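Local coordinates for protein GphF Dehydratase 1 (Archangium violaceum, PDB 6MBF) that probably dehydrates beta-hydroxyacyl intermediates of a polyketide synthase, and is linked to olefin rearrangement in gephyronic acid biosynthesis, at residues P10-R15 / R24-T29; A71-V76 / E233-G238; R103-S108 / W120-T125; V183-E188 / E197-L202; V239-V244 / F267-R272. All coordinates share one frame; numbering follows the deposited sequence.

Contact 1. Residues P10-R15 / R24-T29; sequences PLLGRR and RCFTGT
Leu-12 and Arg-15 hold the ring of Phe-26 between them. On one face Leu-12 CD1 sits 3.9 Å from the ring centroid, only 11° off the normal, a CH-pi contact over the middle of the ring. On the opposite face the aliphatic part of Arg-15 passes nearer the rim, its CB 3.6 Å from Phe-26 CE1; Arg-15 CG lies anti to its N (chi1 -171°), which lays the chain along that face. This is the tight side, and Ala-60 and Leu-65 of helix 52-65 back it. The backbones form a short antiparallel hairpin of strands 14-15 and 23-30, at the margin of the dehydratase's hot-dog fold. Arg-14 and Thr-27 are its hydrogen-bonded pair, with Arg-14 N to Thr-27 O and Thr-27 N to Arg-14 O both 3.0 Å. Gly-13 packs its CA 4.0 Å from Gly-28 CA, too close to admit a side chain. Toward solvent things slacken. The side chains of Arg-15 and Arg-24 run side by side in the same direction, guanidinium planes 16° apart, with Arg-15 NH2 3.2 Å from Arg-24 CD; Asp-18, salt-bridged to Arg-15, probably offsets the like charges. A water bridges Arg-15 NE and Cys-25 N, accepting from both.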
# COMPACT_ATOMS: atom_id res chain seq x y z
N PRO A 10 7.46 3.85 11.90
CA PRO A 10 6.46 3.02 12.61
C PRO A 10 6.36 1.59 12.09
O PRO A 10 5.81 0.74 12.80
CB PRO A 10 5.14 3.77 12.37
CG PRO A 10 5.53 5.14 11.91
CD PRO A 10 6.84 4.97 11.19
N LEU A 11 6.86 1.31 10.89
CA LEU A 11 6.83 -0.03 10.32
C LEU A 11 8.22 -0.63 10.13
O LEU A 11 8.43 -1.82 10.40
CB LEU A 11 6.09 0.00 8.98
CG LEU A 11 4.63 0.42 9.06
CD1 LEU A 11 4.13 0.77 7.67
CD2 LEU A 11 3.80 -0.69 9.67
N LEU A 12 9.18 0.18 9.66
CA LEU A 12 10.56 -0.27 9.49
C LEU A 12 11.22 -0.60 10.82
O LEU A 12 12.06 -1.50 10.90
CB LEU A 12 11.38 0.80 8.79
CG LEU A 12 11.62 0.78 7.29
CD1 LEU A 12 12.70 1.81 6.97
CD2 LEU A 12 12.03 -0.59 6.82
N GLY A 13 10.88 0.15 11.86
CA GLY A 13 11.59 0.02 13.12
C GLY A 13 12.89 0.79 13.05
O GLY A 13 12.92 1.93 12.58
N ARG A 14 13.98 0.16 13.50
CA ARG A 14 15.28 0.82 13.55
C ARG A 14 16.28 0.05 12.69
O ARG A 14 16.19 -1.17 12.54
CB ARG A 14 15.79 0.91 14.99
CG ARG A 14 15.83 -0.43 15.71
CD ARG A 14 16.34 -0.29 17.13
NE ARG A 14 17.76 0.07 17.15
CZ ARG A 14 18.75 -0.80 17.30
NH1 ARG A 14 18.49 -2.09 17.47
NH2 ARG A 14 20.00 -0.37 17.28
N ARG A 15 17.24 0.78 12.13
CA ARG A 15 18.33 0.12 11.43
C ARG A 15 19.28 -0.51 12.44
O ARG A 15 19.70 0.15 13.40
CB ARG A 15 19.09 1.09 10.52
CG ARG A 15 20.09 0.36 9.63
CD ARG A 15 20.77 1.28 8.65
NE ARG A 15 21.92 0.62 8.05
CZ ARG A 15 22.91 1.25 7.43
NH1 ARG A 15 22.90 2.57 7.33
NH2 ARG A 15 23.93 0.55 6.94
N ARG A 24 22.18 -4.69 4.51
CA ARG A 24 21.51 -3.75 5.40
C ARG A 24 20.26 -4.39 5.98
O ARG A 24 19.63 -5.24 5.35
CB ARG A 24 21.13 -2.48 4.65
CG ARG A 24 22.19 -1.97 3.68
CD ARG A 24 23.34 -1.30 4.42
NE ARG A 24 24.04 -0.34 3.57
CZ ARG A 24 25.21 -0.56 2.98
NH1 ARG A 24 25.82 -1.73 3.14
NH2 ARG A 24 25.78 0.38 2.24
N CYS A 25 19.87 -3.94 7.17
CA CYS A 25 18.74 -4.57 7.83
C CYS A 25 18.05 -3.59 8.77
O CYS A 25 18.70 -2.86 9.53
CB CYS A 25 19.17 -5.82 8.61
SG CYS A 25 17.80 -6.72 9.40
N PHE A 26 16.72 -3.57 8.70
CA PHE A 26 15.87 -2.87 9.66
C PHE A 26 15.03 -3.91 10.40
O PHE A 26 14.63 -4.93 9.82
CB PHE A 26 14.93 -1.85 8.99
CG PHE A 26 15.63 -0.75 8.23
CD1 PHE A 26 15.87 0.48 8.82
CD2 PHE A 26 16.01 -0.94 6.90
CE1 PHE A 26 16.51 1.49 8.11
CE2 PHE A 26 16.65 0.07 6.19
CZ PHE A 26 16.89 1.29 6.80
N THR A 27 14.74 -3.65 11.67
CA THR A 27 13.83 -4.54 12.37
C THR A 27 13.00 -3.75 13.37
O THR A 27 13.43 -2.74 13.92
CB THR A 27 14.58 -5.68 13.08
OG1 THR A 27 13.63 -6.66 13.51
CG2 THR A 27 15.34 -5.14 14.28
N GLY A 28 11.78 -4.24 13.60
CA GLY A 28 10.91 -3.63 14.58
C GLY A 28 9.85 -4.63 14.98
O GLY A 28 9.87 -5.79 14.55
N THR A 29 8.94 -4.17 15.82
CA THR A 29 7.80 -4.95 16.27
C THR A 29 6.53 -4.18 15.97
O THR A 29 6.45 -2.98 16.21
CB THR A 29 7.90 -5.25 17.77
OG1 THR A 29 9.06 -6.05 18.03
CG2 THR A 29 6.67 -5.99 18.25
O HOH W 1 8.27 -1.17 14.34
O HOH W 2 11.32 -3.83 9.64
O HOH W 3 21.92 -2.41 8.46

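Contact 2. Residues A71-V76 / E233-G238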
# COMPACT_ATOMS: atom_id res chain seq x y z
N ALA A 71 14.92 15.72 -1.86
CA ALA A 71 13.86 15.95 -2.82
C ALA A 71 13.84 14.96 -3.98
O ALA A 71 12.94 15.04 -4.82
CB ALA A 71 13.97 17.37 -3.39
N ASP A 72 14.82 14.06 -4.07
CA ASP A 72 14.79 13.07 -5.13
C ASP A 72 13.57 12.16 -4.97
O ASP A 72 13.05 11.97 -3.87
CB ASP A 72 16.07 12.23 -5.13
CG ASP A 72 17.29 13.04 -5.52
OD1 ASP A 72 18.41 12.49 -5.44
OD2 ASP A 72 17.13 14.23 -5.89
N THR A 73 13.13 11.60 -6.09
CA THR A 73 12.01 10.66 -6.06
C THR A 73 12.45 9.33 -5.45
O THR A 73 13.59 8.90 -5.62
CB THR A 73 11.46 10.43 -7.46
OG1 THR A 73 12.33 9.53 -8.16
CG2 THR A 73 11.33 11.73 -8.23
N LEU A 74 11.54 8.69 -4.72
CA LEU A 74 11.76 7.35 -4.19
C LEU A 74 11.04 6.35 -5.09
O LEU A 74 9.89 6.57 -5.48
CB LEU A 74 11.23 7.24 -2.76
CG LEU A 74 11.70 8.26 -1.73
CD1 LEU A 74 10.94 8.10 -0.42
CD2 LEU A 74 13.18 8.09 -1.49
N ILE A 75 11.71 5.24 -5.39
CA ILE A 75 11.20 4.28 -6.37
C ILE A 75 11.20 2.88 -5.77
O ILE A 75 12.17 2.46 -5.13
CB ILE A 75 12.04 4.31 -7.66
CG1 ILE A 75 12.00 5.70 -8.29
CG2 ILE A 75 11.54 3.26 -8.63
CD1 ILE A 75 13.23 6.02 -9.13
N VAL A 76 10.10 2.15 -5.98
CA VAL A 76 10.06 0.72 -5.70
C VAL A 76 9.59 0.03 -6.98
O VAL A 76 8.62 0.46 -7.58
CB VAL A 76 9.14 0.36 -4.52
CG1 VAL A 76 9.39 -1.07 -4.07
CG2 VAL A 76 9.34 1.32 -3.34
N GLU A 233 6.45 5.30 -7.73
CA GLU A 233 7.39 6.40 -7.57
C GLU A 233 6.74 7.50 -6.74
O GLU A 233 5.59 7.87 -6.99
CB GLU A 233 7.83 6.95 -8.92
CG GLU A 233 8.86 8.04 -8.81
CD GLU A 233 9.50 8.33 -10.14
OE1 GLU A 233 8.86 8.05 -11.17
OE2 GLU A 233 10.65 8.82 -10.14
N LEU A 234 7.46 8.00 -5.74
CA LEU A 234 6.95 9.03 -4.84
C LEU A 234 7.78 10.30 -4.99
O LEU A 234 9.01 10.26 -4.86
CB LEU A 234 6.99 8.56 -3.39
CG LEU A 234 6.43 9.51 -2.33
CD1 LEU A 234 4.92 9.71 -2.49
CD2 LEU A 234 6.74 8.98 -0.94
N ARG A 235 7.11 11.42 -5.25
CA ARG A 235 7.79 12.69 -5.49
C ARG A 235 7.64 13.70 -4.36
O ARG A 235 8.33 14.72 -4.37
CB ARG A 235 7.27 13.36 -6.77
CG ARG A 235 7.21 12.45 -7.97
CD ARG A 235 7.01 13.26 -9.24
NE ARG A 235 7.24 12.45 -10.43
CZ ARG A 235 7.62 12.95 -11.60
NH1 ARG A 235 7.82 14.26 -11.72
NH2 ARG A 235 7.80 12.15 -12.64
N ALA A 236 6.72 13.48 -3.43
CA ALA A 236 6.56 14.35 -2.28
C ALA A 236 6.24 13.48 -1.07
O ALA A 236 5.46 12.53 -1.17
CB ALA A 236 5.45 15.38 -2.50
N ARG A 237 6.85 13.80 0.07
CA ARG A 237 6.67 13.05 1.30
C ARG A 237 5.58 13.69 2.17
O ARG A 237 5.29 14.88 2.06
CB ARG A 237 7.97 12.97 2.10
CG ARG A 237 9.23 13.03 1.26
CD ARG A 237 9.70 11.67 0.78
NE ARG A 237 11.10 11.71 0.38
CZ ARG A 237 12.12 11.46 1.21
NH1 ARG A 237 13.37 11.52 0.76
NH2 ARG A 237 11.89 11.15 2.47
N GLY A 238 4.98 12.87 3.02
CA GLY A 238 4.06 13.37 4.04
C GLY A 238 2.76 13.95 3.53
O GLY A 238 2.18 14.82 4.19
O HOH W 4 10.44 12.25 -2.63
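Thr-73 and Glu-233 meet at an oblique angle, hydroxyl against carboxylate. Glu-233 leaves its backbone with CG anti to N (chi1 -177°) and stays extended, which carries the carboxylate across to the neighbouring strand. There Thr-73 OG1 donates to Glu-233 OE2 at 2.7 Å, although the position of that oxygen is somewhat uncertain. Ile-75 runs alongside Glu-233 in the same direction, its CG1 3.9 Å from Glu-233 OE2, so an apolar flank lies against the acid. The carboxylate also has salt-bridge partners in Arg-131 and Arg-231.

On the face of Leu-74 and Leu-234, Arg-237 from the following loop crosses Leu-74 at about a right angle. Arg-237 bends at chi2 (-88°), and its guanidinium lies with one face against Leu-74 CD1, which is 3.7 Å from Arg-237 NE and offset toward the rim. In the guanidinium plane, NE donates to a water at 3.1 Å; that water in turn donates to Asp-72 O. Arg-237 NH2 is salt-bridged to Glu-197.

Between the two faces the backbones pair at Leu-74 and Leu-234, with Leu-234 N 2.8 Å from Leu-74 O and Leu-74 N 3.0 Å from Leu-234 O. The pairing joins strand 73-81 to strand 224-234, linking the two hot-dog halves of the dehydratase; strands 121-131 and 273-284 flank it, while helix 52-65 packs against Leu-74.

Contact 3. Residues R103-S108 / W120-T125; sequences RFEIHS and WTRHAT
The imidazole of His-107 lies with one face against Arg-122, whose CA stands 3.8 Å from the ring centroid in a CH-pi contact; Arg-122 CB reaches His-107 NE2 at 3.4 Å. His-107 NE2 in turn lies over one face of the Arg-122 guanidinium, which is turned 64° from that ring. The guanidinium edge receives Glu-105, the carboxylate and guanidinium planes being nearly coplanar at 14°. NE and NH2 both close on one oxygen, side-on, in this salt bridge: Arg-122 NH2 approaches the syn lone pair of Glu-105 OE2 at 2.5 Å, unusually short, and Arg-122 NE lies 2.7 Å from Glu-105 OE2. A bend at chi3 (-74°) turns the guanidinium to Glu-105, whose other oxygen, OE1, bonds to Arg-98. On the face of Ile-106 and Ser-108, Ser-108 OG meets the edge of the His-123 ring, 2.5 Å from His-123 NE2, a short hydrogen bond. Thr-121 O lies 3.2 Å above the plane of the His-123 ring, and His-123 ND1 bonds to Ser-83 O. Ile-106 O takes His-123 N at 2.8 Å and, weakly, Ala-124 N. Two residues facing one is a classic beta bulge, here in the antiparallel hairpin of strands 103-109 and 121-131 in the hot-dog fold.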
# COMPACT_ATOMS: atom_id res chain seq x y z
N ARG A 103 18.08 -4.63 -3.92
CA ARG A 103 16.97 -5.55 -3.69
C ARG A 103 16.63 -5.66 -2.20
O ARG A 103 17.52 -5.74 -1.36
CB ARG A 103 17.31 -6.94 -4.24
CG ARG A 103 17.93 -6.94 -5.62
CD ARG A 103 18.27 -8.36 -6.06
NE ARG A 103 18.52 -9.22 -4.91
CZ ARG A 103 19.70 -9.37 -4.33
NH1 ARG A 103 20.77 -8.72 -4.78
NH2 ARG A 103 19.83 -10.18 -3.29
N PHE A 104 15.33 -5.71 -1.90
CA PHE A 104 14.85 -5.78 -0.53
C PHE A 104 13.94 -6.99 -0.36
O PHE A 104 13.35 -7.50 -1.32
CB PHE A 104 14.12 -4.50 -0.10
CG PHE A 104 12.74 -4.36 -0.67
CD1 PHE A 104 11.63 -4.86 0.00
CD2 PHE A 104 12.54 -3.72 -1.89
CE1 PHE A 104 10.36 -4.75 -0.53
CE2 PHE A 104 11.27 -3.60 -2.42
CZ PHE A 104 10.18 -4.12 -1.75
N GLU A 105 13.85 -7.45 0.89
CA GLU A 105 12.91 -8.49 1.29
C GLU A 105 12.31 -8.11 2.63
O GLU A 105 12.99 -7.57 3.50
CB GLU A 105 13.58 -9.86 1.41
CG GLU A 105 14.19 -10.42 0.16
CD GLU A 105 14.74 -11.81 0.40
OE1 GLU A 105 15.92 -11.91 0.79
OE2 GLU A 105 13.98 -12.79 0.25
N ILE A 106 11.03 -8.42 2.80
CA ILE A 106 10.32 -8.17 4.05
C ILE A 106 9.82 -9.50 4.60
O ILE A 106 9.14 -10.25 3.89
CB ILE A 106 9.16 -7.17 3.84
CG1 ILE A 106 9.72 -5.83 3.34
CG2 ILE A 106 8.34 -7.01 5.12
CD1 ILE A 106 8.64 -4.75 3.12
N HIS A 107 10.19 -9.78 5.84
CA HIS A 107 9.83 -11.01 6.55
C HIS A 107 9.21 -10.66 7.90
O HIS A 107 9.43 -9.58 8.44
CB HIS A 107 11.05 -11.91 6.81
CG HIS A 107 11.62 -12.57 5.60
ND1 HIS A 107 12.37 -11.90 4.66
CD2 HIS A 107 11.60 -13.87 5.20
CE1 HIS A 107 12.77 -12.74 3.72
NE2 HIS A 107 12.32 -13.95 4.03
N SER A 108 8.46 -11.61 8.45
CA SER A 108 7.97 -11.50 9.82
C SER A 108 8.32 -12.76 10.59
O SER A 108 8.58 -13.82 10.01
CB SER A 108 6.45 -11.28 9.88
OG SER A 108 5.75 -12.47 9.54
N TRP A 120 11.27 -17.20 9.95
CA TRP A 120 10.84 -15.98 9.29
C TRP A 120 10.06 -16.30 8.02
O TRP A 120 10.53 -17.09 7.18
CB TRP A 120 12.04 -15.10 8.95
CG TRP A 120 12.70 -14.49 10.15
CD1 TRP A 120 13.69 -15.05 10.91
CD2 TRP A 120 12.45 -13.19 10.70
NE1 TRP A 120 14.06 -14.18 11.91
CE2 TRP A 120 13.31 -13.04 11.81
CE3 TRP A 120 11.57 -12.15 10.38
CZ2 TRP A 120 13.33 -11.88 12.59
CZ3 TRP A 120 11.59 -11.00 11.16
CH2 TRP A 120 12.46 -10.87 12.25
N THR A 121 8.89 -15.69 7.87
CA THR A 121 8.04 -15.88 6.71
C THR A 121 8.21 -14.70 5.76
O THR A 121 8.07 -13.55 6.18
CB THR A 121 6.57 -16.01 7.12
OG1 THR A 121 6.39 -17.16 7.96
CG2 THR A 121 5.67 -16.11 5.89
N ARG A 122 8.50 -14.99 4.50
CA ARG A 122 8.68 -13.95 3.49
C ARG A 122 7.33 -13.41 3.04
O ARG A 122 6.48 -14.18 2.57
CB ARG A 122 9.45 -14.50 2.28
CG ARG A 122 9.51 -13.53 1.11
CD ARG A 122 10.22 -14.13 -0.11
NE ARG A 122 11.66 -14.20 0.06
CZ ARG A 122 12.37 -15.32 0.04
NH1 ARG A 122 11.77 -16.49 -0.16
NH2 ARG A 122 13.69 -15.28 0.20
N HIS A 123 7.14 -12.10 3.15
CA HIS A 123 5.88 -11.47 2.75
C HIS A 123 5.98 -10.66 1.48
O HIS A 123 5.04 -10.69 0.67
CB HIS A 123 5.35 -10.58 3.88
CG HIS A 123 5.06 -11.33 5.13
ND1 HIS A 123 4.08 -12.30 5.19
CD2 HIS A 123 5.65 -11.31 6.34
CE1 HIS A 123 4.07 -12.83 6.40
NE2 HIS A 123 5.01 -12.25 7.12
N ALA A 124 7.07 -9.93 1.25
CA ALA A 124 7.14 -9.08 0.06
C ALA A 124 8.60 -8.84 -0.30
O ALA A 124 9.47 -8.76 0.57
CB ALA A 124 6.43 -7.74 0.28
N THR A 125 8.84 -8.71 -1.61
CA THR A 125 10.18 -8.47 -2.15
C THR A 125 10.09 -7.52 -3.34
O THR A 125 9.04 -7.38 -3.98
CB THR A 125 10.85 -9.76 -2.61
OG1 THR A 125 10.08 -10.34 -3.67
CG2 THR A 125 10.94 -10.78 -1.46
O HOH W 5 6.76 -16.70 10.48

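Contact 4. Residues V183-E188 / E197-L202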
# COMPACT_ATOMS: atom_id res chain seq x y z
N VAL A 183 -9.15 11.69 -2.04
CA VAL A 183 -8.90 10.99 -0.79
C VAL A 183 -8.24 11.96 0.18
O VAL A 183 -7.40 12.78 -0.21
CB VAL A 183 -8.04 9.71 -0.95
CG1 VAL A 183 -8.48 8.87 -2.12
CG2 VAL A 183 -6.57 10.00 -0.99
N CYS A 184 -8.65 11.88 1.44
CA CYS A 184 -8.17 12.80 2.45
C CYS A 184 -8.09 12.08 3.78
O CYS A 184 -9.05 11.43 4.20
CB CYS A 184 -9.10 14.01 2.55
SG CYS A 184 -8.46 15.34 3.56
N LEU A 185 -6.93 12.17 4.43
CA LEU A 185 -6.79 11.59 5.75
C LEU A 185 -7.52 12.44 6.78
O LEU A 185 -7.69 13.65 6.62
CB LEU A 185 -5.33 11.46 6.14
CG LEU A 185 -4.48 10.56 5.24
CD1 LEU A 185 -3.05 10.61 5.68
CD2 LEU A 185 -5.01 9.13 5.23
N GLN A 186 -7.96 11.79 7.86
CA GLN A 186 -8.57 12.50 8.97
C GLN A 186 -8.13 11.84 10.26
O GLN A 186 -7.36 10.87 10.27
CB GLN A 186 -10.11 12.54 8.86
CG GLN A 186 -10.67 13.35 7.69
CD GLN A 186 -10.32 14.83 7.76
OE1 GLN A 186 -10.10 15.37 8.84
NE2 GLN A 186 -10.27 15.48 6.61
N GLY A 187 -8.62 12.38 11.37
CA GLY A 187 -8.35 11.81 12.68
C GLY A 187 -6.87 11.63 12.96
O GLY A 187 -6.04 12.47 12.58
N GLU A 188 -6.54 10.52 13.61
CA GLU A 188 -5.15 10.24 13.98
C GLU A 188 -4.28 10.08 12.74
O GLU A 188 -3.11 10.45 12.74
CB GLU A 188 -5.07 8.97 14.83
CG GLU A 188 -5.93 8.99 16.09
CD GLU A 188 -5.71 7.77 16.97
OE1 GLU A 188 -6.27 7.73 18.08
OE2 GLU A 188 -4.98 6.85 16.54
N GLU A 197 6.54 7.99 4.63
CA GLU A 197 6.78 8.59 3.33
C GLU A 197 5.47 8.84 2.60
O GLU A 197 5.19 9.96 2.16
CB GLU A 197 7.72 7.71 2.50
CG GLU A 197 8.95 7.22 3.28
CD GLU A 197 9.89 8.35 3.69
OE1 GLU A 197 10.78 8.12 4.54
OE2 GLU A 197 9.75 9.47 3.19
N LEU A 198 4.64 7.80 2.49
CA LEU A 198 3.27 7.93 1.99
C LEU A 198 2.38 7.10 2.90
O LEU A 198 2.52 5.87 2.95
CB LEU A 198 3.16 7.45 0.54
CG LEU A 198 1.78 7.61 -0.07
CD1 LEU A 198 1.38 9.09 -0.13
CD2 LEU A 198 1.75 7.00 -1.44
N HIS A 199 1.49 7.75 3.63
CA HIS A 199 0.71 7.05 4.64
C HIS A 199 0.01 5.83 4.02
O HIS A 199 -0.68 5.97 3.00
CB HIS A 199 -0.32 7.98 5.28
CG HIS A 199 -0.78 7.50 6.62
ND1 HIS A 199 -1.34 6.26 6.81
CD2 HIS A 199 -0.75 8.09 7.84
CE1 HIS A 199 -1.63 6.10 8.09
NE2 HIS A 199 -1.27 7.20 8.74
N PRO A 200 0.20 4.64 4.57
CA PRO A 200 -0.52 3.46 4.05
C PRO A 200 -2.02 3.68 3.93
O PRO A 200 -2.62 3.17 2.97
CB PRO A 200 -0.19 2.37 5.08
CG PRO A 200 1.18 2.76 5.59
CD PRO A 200 1.18 4.27 5.62
N ALA A 201 -2.63 4.43 4.85
CA ALA A 201 -4.07 4.67 4.77
C ALA A 201 -4.42 5.45 3.51
O ALA A 201 -5.47 5.22 2.90
CB ALA A 201 -4.55 5.43 6.00
N LEU A 202 -3.57 6.40 3.12
CA LEU A 202 -3.84 7.18 1.92
C LEU A 202 -3.70 6.33 0.66
O LEU A 202 -4.56 6.35 -0.22
CB LEU A 202 -2.93 8.41 1.88
CG LEU A 202 -3.24 9.46 0.80
CD1 LEU A 202 -2.84 10.83 1.28
CD2 LEU A 202 -2.50 9.14 -0.49
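Apolar packing carries this contact, with Leu-185 at its centre. The two methyls of Leu-185 divide the work: CD1 meets His-199 CB at 3.8 Å, approaching the imidazole obliquely, while CD2 lies 3.8 Å from Ala-201 CB and 4.0 Å from Leu-202 CB. Leu-185 CG stands anti to the carbonyl carbon (chi1 -62°), and this spreads the branches over the first turn of helix 200-214. Two residues earlier, on the end of strand 178-184, Val-183 crosses Leu-202 at about a right angle, its CG2 touching Leu-202 CG at 3.8 Å. All five touching residues are buried.

The capping bond lies within 197-202. His-199 turns its ring back over the helix start, CG anti to N (chi1 -158°), and His-199 ND1 accepts from Ala-201 N at 3.0 Å, 15° out of the ring plane. NE2, on the far side of the ring, is hydrogen-bonded to Glu-192 OE1. The ring is thus fixed at both nitrogens while Leu-185 packs against its carbon side.

Helix 200-214 starts here with His-199 as its N-cap, docked on the end of strand 178-184: a helix packed against a curved antiparallel sheet, as in the hot-dog fold of polyketide synthase dehydratases.

Contact 5. Residues V239-V244 / F267-R272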
# COMPACT_ATOMS: atom_id res chain seq x y z
N VAL A 239 2.28 13.50 2.38
CA VAL A 239 1.06 14.03 1.79
C VAL A 239 -0.15 13.46 2.53
O VAL A 239 -0.18 12.28 2.89
CB VAL A 239 1.01 13.69 0.29
CG1 VAL A 239 -0.33 14.06 -0.31
CG2 VAL A 239 2.14 14.41 -0.45
N ARG A 240 -1.16 14.31 2.78
CA ARG A 240 -2.36 13.91 3.51
C ARG A 240 -3.61 13.88 2.66
O ARG A 240 -4.65 13.41 3.13
CB ARG A 240 -2.61 14.86 4.70
CG ARG A 240 -1.38 15.19 5.54
CD ARG A 240 -1.77 15.92 6.83
NE ARG A 240 -2.42 17.21 6.57
CZ ARG A 240 -3.01 17.94 7.51
NH1 ARG A 240 -3.04 17.50 8.77
NH2 ARG A 240 -3.58 19.10 7.20
N GLU A 241 -3.54 14.35 1.42
CA GLU A 241 -4.73 14.60 0.62
C GLU A 241 -4.32 14.64 -0.84
O GLU A 241 -3.37 15.36 -1.19
CB GLU A 241 -5.40 15.92 1.04
CG GLU A 241 -6.72 16.20 0.33
CD GLU A 241 -7.41 17.45 0.85
OE1 GLU A 241 -6.79 18.20 1.65
OE2 GLU A 241 -8.57 17.69 0.46
N VAL A 242 -5.01 13.86 -1.68
CA VAL A 242 -4.71 13.83 -3.11
C VAL A 242 -6.01 13.69 -3.90
O VAL A 242 -7.05 13.28 -3.38
CB VAL A 242 -3.77 12.67 -3.53
CG1 VAL A 242 -2.38 12.81 -2.89
CG2 VAL A 242 -4.39 11.33 -3.20
N ARG A 243 -5.92 14.04 -5.18
CA ARG A 243 -6.84 13.54 -6.18
C ARG A 243 -6.10 12.47 -6.97
O ARG A 243 -4.93 12.64 -7.33
CB ARG A 243 -7.33 14.65 -7.10
CG ARG A 243 -8.20 15.68 -6.38
CD ARG A 243 -8.87 16.59 -7.41
NE ARG A 243 -9.77 17.57 -6.78
CZ ARG A 243 -9.40 18.78 -6.37
NH1 ARG A 243 -8.14 19.19 -6.51
NH2 ARG A 243 -10.29 19.58 -5.81
N VAL A 244 -6.76 11.34 -7.20
CA VAL A 244 -6.11 10.20 -7.83
C VAL A 244 -6.84 9.86 -9.11
O VAL A 244 -8.08 9.77 -9.12
CB VAL A 244 -6.04 8.99 -6.89
CG1 VAL A 244 -7.41 8.66 -6.30
CG2 VAL A 244 -5.44 7.79 -7.62
N PHE A 267 -2.17 13.15 -7.38
CA PHE A 267 -1.87 14.57 -7.53
C PHE A 267 -2.21 15.31 -6.24
O PHE A 267 -3.18 14.96 -5.56
CB PHE A 267 -2.66 15.20 -8.68
CG PHE A 267 -2.40 14.56 -10.01
CD1 PHE A 267 -1.44 15.08 -10.87
CD2 PHE A 267 -3.11 13.44 -10.40
CE1 PHE A 267 -1.19 14.48 -12.10
CE2 PHE A 267 -2.87 12.84 -11.62
CZ PHE A 267 -1.91 13.35 -12.47
N ASP A 268 -1.43 16.34 -5.90
CA ASP A 268 -1.85 17.16 -4.78
C ASP A 268 -3.01 18.05 -5.21
O ASP A 268 -3.46 18.02 -6.37
CB ASP A 268 -0.67 17.95 -4.20
CG ASP A 268 -0.09 19.00 -5.14
OD1 ASP A 268 -0.77 19.45 -6.09
OD2 ASP A 268 1.07 19.40 -4.91
N MET A 269 -3.55 18.83 -4.27
CA MET A 269 -4.74 19.62 -4.58
C MET A 269 -4.45 20.79 -5.51
O MET A 269 -5.40 21.46 -5.95
CB MET A 269 -5.39 20.10 -3.28
CG MET A 269 -5.78 18.94 -2.36
SD MET A 269 -6.83 17.69 -3.17
CE MET A 269 -8.42 18.51 -3.10
N GLU A 270 -3.18 21.04 -5.84
CA GLU A 270 -2.83 22.01 -6.87
C GLU A 270 -2.62 21.37 -8.24
O GLU A 270 -2.27 22.07 -9.19
CB GLU A 270 -1.56 22.78 -6.47
CG GLU A 270 -1.56 23.28 -5.03
CD GLU A 270 -2.68 24.27 -4.75
OE1 GLU A 270 -3.05 25.03 -5.67
OE2 GLU A 270 -3.19 24.29 -3.61
N GLY A 271 -2.82 20.06 -8.36
CA GLY A 271 -2.62 19.36 -9.61
C GLY A 271 -1.21 18.89 -9.89
O GLY A 271 -0.94 18.42 -11.00
N ARG A 272 -0.29 19.01 -8.93
CA ARG A 272 1.08 18.54 -9.11
C ARG A 272 1.17 17.06 -8.79
O ARG A 272 0.56 16.58 -7.83
CB ARG A 272 2.04 19.32 -8.21
CG ARG A 272 2.04 20.82 -8.45
CD ARG A 272 2.92 21.54 -7.44
NE ARG A 272 2.32 21.52 -6.11
CZ ARG A 272 2.68 22.33 -5.12
NH1 ARG A 272 3.63 23.24 -5.32
NH2 ARG A 272 2.09 22.24 -3.94
O HOH W 6 -5.87 17.91 -7.72
O HOH W 7 -8.06 22.12 -5.28
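Met-269 folds over Arg-243, its methyl CE 3.4 Å from Arg-243 CZ and above one face of the guanidinium, where a type I beta turn, Asp-268 to Gly-271, follows strand 259-267 in the second hot-dog half. The two side chains cross at about a right angle, and bends at chi2 (-54°) and chi3 (-79°) bring the methionine methyl down on the arginine. Met-269 also crosses Glu-241, touching its CG through SD at 3.8 Å; the carboxylate beyond is hydrogen-bonded to His-182. These van der Waals contacts pack Met-269 against the start of strand 241-248.

Backbone bonds pair the two segments. Arg-243 N reaches Phe-267 O at 2.9 Å and Phe-267 N reaches Arg-243 O at 2.8 Å, an antiparallel hydrogen-bonded pair that joins strands 241-248 and 259-267. The Phe-267 ring turns its edge to Arg-243 O.

Waters extend the link at the guanidinium edge: Arg-243 NH1 donates to two, one of which donates on to Asp-268 O and the other to Met-269 O.

Within the turn, Asp-268 is the organiser. Its OD2 forms a salt bridge with Arg-272 NE at 2.7 Å through the syn lone pair. Asp-268 OD1 closes an Asx turn by accepting from Glu-270 N at 2.9 Å, and Arg-272 N comes to the same oxygen from the opposite face of the carboxylate plane, also at 2.9 Å.

Contacts 1 and 3 are hairpin pairings in the first half of the chain, their centres about 12 Å apart; contacts 4 and 5, centres also about 12 Å apart, belong to the second half. Contact 2 joins the halves, pairing strand 73-81 with strand 224-234: contact 1 closes before it opens, contacts 3 and 4 fall within its long loop, and contact 5 follows directly. Contacts 3 and 5 are farthest apart, centres about 31 Å, on opposite sides of the chain's centre. Direct touches knit the set: Val-76 on Phe-104, Leu-11 on Pro-200, and a probable hydrogen bond from Leu-185 N to Arg-240 O. This is consistent with the double hot-dog fold of polyketide synthase dehydratases.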